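Local coordinates for protein mirolysin (Tannerella forsythia, PDB 6R7V) that is a metallopeptidase of the pappalysin family of metzincins, probably cleaving proteins with a catalytic zinc, and is here held as a latent zymogen through a cysteine switch, at residues A[156-161]-A[184-189]. The protein carries 1 engineered substitution. Sequence-based numbering, arbitrary orientation.
Sequences VCNLGD and IHYKHF
At the ends of parallel strands 152-157 and 182-185 of the mixed sheet, Val156 and Cys157 pair with Ile184 and His185. Cys157 N donates to Ile184 O at 3.2 Å. Cys157 O then accepts from Tyr186 N at 3.0 Å. Past these bonds the His185 side chain continues the link. Its CG stands anti to the backbone N (chi1 -166°), which carries the ring alongside the loop 158-160. His185 NE2 makes a weak, bent hydrogen bond of 2.8 Å to Gly160 O, near the ring plane. On the other ring nitrogen, His185 ND1 accepts from Lys187 N at 3.0 Å, almost in plane. The two bonds should restrain the ring's rotation. Asn158 OD1 shapes the loop by accepting from Gly160 N at 3.1 Å, an Asx turn, while its ND2 donates to Glu126 O. Tyr186 turns a ring edge to Cys157 O and Asn158 CA. Nearer the strands the contact is apolar, carried by Val156. Val156 CG2 sits over the centre of the Phe189 ring, 3.6 Å from the centroid, in a CH-pi contact. Val156 CG1 packs on Tyr186 CB at 3.8 Å. Val51 of strand 45-55 and Ile67 of helix 64-77 also touch Phe189. Ile184 instead packs on helix 203-212, which carries the zinc ligands His207 and His211. Strand 182-185 thus lies between parallel 152-157 and antiparallel 165-167, with the zinc-binding helix against it, consistent with the sheet and active-site helix of the metzincin N-terminal subdomain.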
loop_
_atom_site.group_PDB
_atom_site.type_symbol
_atom_site.label_atom_id
_atom_site.label_comp_id
_atom_site.label_asym_id
_atom_site.label_seq_id
_atom_site.Cartn_x
_atom_site.Cartn_y
_atom_site.Cartn_z
ATOM N N VAL A 156 -10.517 -4.125 -6.751
ATOM C CA VAL A 156 -11.144 -4.876 -5.668
ATOM C C VAL A 156 -11.771 -6.111 -6.268
ATOM O O VAL A 156 -12.533 -5.981 -7.236
ATOM C CB VAL A 156 -12.185 -4.006 -4.949
ATOM C CG1 VAL A 156 -12.863 -4.784 -3.820
ATOM C CG2 VAL A 156 -11.543 -2.714 -4.421
ATOM N N CYS A 157 -11.365 -7.306 -5.817
ATOM C CA CYS A 157 -11.821 -8.527 -6.447
ATOM C C CYS A 157 -11.699 -9.705 -5.487
ATOM O O CYS A 157 -11.162 -9.549 -4.373
ATOM C CB CYS A 157 -10.989 -8.783 -7.703
ATOM S SG CYS A 157 -9.260 -9.197 -7.357
ATOM N N ASN A 158 -12.092 -10.885 -5.965
ATOM C CA ASN A 158 -11.883 -12.106 -5.196
ATOM C C ASN A 158 -10.467 -12.641 -5.449
ATOM O O ASN A 158 -10.188 -13.113 -6.545
ATOM C CB ASN A 158 -12.904 -13.149 -5.574
ATOM C CG ASN A 158 -12.711 -14.422 -4.804
ATOM O OD1 ASN A 158 -12.274 -14.390 -3.646
ATOM N ND2 ASN A 158 -13.024 -15.563 -5.435
ATOM N N LEU A 159 -9.573 -12.554 -4.435
ATOM C CA LEU A 159 -8.214 -13.090 -4.509
ATOM C C LEU A 159 -8.128 -14.483 -3.874
ATOM O O LEU A 159 -7.047 -15.061 -3.821
ATOM C CB LEU A 159 -7.225 -12.136 -3.837
ATOM C CG LEU A 159 -7.025 -10.800 -4.540
ATOM C CD1 LEU A 159 -6.111 -9.909 -3.722
ATOM C CD2 LEU A 159 -6.451 -11.007 -5.959
ATOM N N GLY A 160 -9.255 -15.016 -3.423
ATOM C CA GLY A 160 -9.327 -16.378 -2.893
ATOM C C GLY A 160 -9.338 -16.482 -1.386
ATOM O O GLY A 160 -9.515 -15.481 -0.693
ATOM N N ASP A 161 -9.118 -17.692 -0.867
ATOM C CA ASP A 161 -9.180 -17.973 0.567
ATOM C C ASP A 161 -7.968 -17.489 1.339
ATOM O O ASP A 161 -8.051 -17.338 2.561
ATOM C CB ASP A 161 -9.312 -19.489 0.797
ATOM C CG ASP A 161 -10.613 -20.126 0.330
ATOM O OD1 ASP A 161 -10.750 -21.364 0.469
ATOM O OD2 ASP A 161 -11.495 -19.390 -0.168
ATOM N N ILE A 184 -6.935 -5.379 -3.820
ATOM C CA ILE A 184 -7.388 -5.746 -2.492
ATOM C C ILE A 184 -8.512 -6.766 -2.563
ATOM O O ILE A 184 -9.436 -6.610 -3.367
ATOM C CB ILE A 184 -7.852 -4.489 -1.687
ATOM C CG1 ILE A 184 -6.836 -3.297 -1.701
ATOM C CG2 ILE A 184 -8.184 -4.875 -0.195
ATOM C CD1 ILE A 184 -5.463 -3.658 -0.959
ATOM N N HIS A 185 -8.511 -7.741 -1.644
ATOM C CA HIS A 185 -9.606 -8.718 -1.576
ATOM C C HIS A 185 -10.861 -7.984 -1.167
ATOM O O HIS A 185 -10.836 -7.213 -0.205
ATOM C CB HIS A 185 -9.239 -9.770 -0.526
ATOM C CG HIS A 185 -10.078 -11.004 -0.565
ATOM N ND1 HIS A 185 -11.445 -10.956 -0.409
ATOM C CD2 HIS A 185 -9.707 -12.279 -0.819
ATOM C CE1 HIS A 185 -11.866 -12.209 -0.537
ATOM N NE2 HIS A 185 -10.865 -13.039 -0.810
ATOM N N TYR A 186 -11.970 -8.242 -1.849
ATOM C CA TYR A 186 -13.243 -7.556 -1.585
ATOM C C TYR A 186 -13.719 -7.711 -0.148
ATOM O O TYR A 186 -14.440 -6.836 0.333
ATOM C CB TYR A 186 -14.323 -8.034 -2.571
ATOM C CG TYR A 186 -14.937 -9.381 -2.252
ATOM C CD1 TYR A 186 -14.304 -10.570 -2.619
ATOM C CD2 TYR A 186 -16.151 -9.472 -1.574
ATOM C CE1 TYR A 186 -14.847 -11.814 -2.292
ATOM C CE2 TYR A 186 -16.697 -10.707 -1.238
ATOM C CZ TYR A 186 -16.050 -11.875 -1.613
ATOM O OH TYR A 186 -16.614 -13.094 -1.326
ATOM N N LYS A 187 -13.384 -8.829 0.518
ATOM C CA LYS A 187 -13.870 -9.015 1.878
ATOM C C LYS A 187 -13.131 -8.135 2.865
ATOM O O LYS A 187 -13.507 -8.119 4.043
ATOM C CB LYS A 187 -13.694 -10.483 2.304
ATOM C CG LYS A 187 -14.651 -11.456 1.674
ATOM C CD LYS A 187 -14.254 -12.866 2.082
ATOM C CE LYS A 187 -15.196 -13.888 1.514
ATOM N NZ LYS A 187 -14.715 -15.268 1.789
ATOM N N HIS A 188 -12.049 -7.456 2.446
ATOM C CA HIS A 188 -11.237 -6.706 3.396
ATOM C C HIS A 188 -10.971 -5.297 2.877
ATOM O O HIS A 188 -9.879 -4.755 3.052
ATOM C CB HIS A 188 -9.941 -7.494 3.668
ATOM C CG HIS A 188 -10.241 -8.889 4.155
ATOM N ND1 HIS A 188 -10.862 -9.098 5.367
ATOM C CD2 HIS A 188 -10.049 -10.093 3.558
ATOM C CE1 HIS A 188 -11.025 -10.412 5.484
ATOM N NE2 HIS A 188 -10.551 -11.055 4.424
ATOM N N PHE A 189 -11.985 -4.723 2.225
ATOM C CA PHE A 189 -11.947 -3.386 1.666
ATOM C C PHE A 189 -12.920 -2.530 2.413
ATOM O O PHE A 189 -14.083 -2.923 2.597
ATOM C CB PHE A 189 -12.268 -3.405 0.152
ATOM C CG PHE A 189 -11.809 -2.185 -0.596
ATOM C CD1 PHE A 189 -12.704 -1.174 -0.930
ATOM C CD2 PHE A 189 -10.462 -2.002 -0.897
ATOM C CE1 PHE A 189 -12.265 -0.038 -1.621
ATOM C CE2 PHE A 189 -10.028 -0.860 -1.564
ATOM C CZ PHE A 189 -10.938 0.090 -1.965
#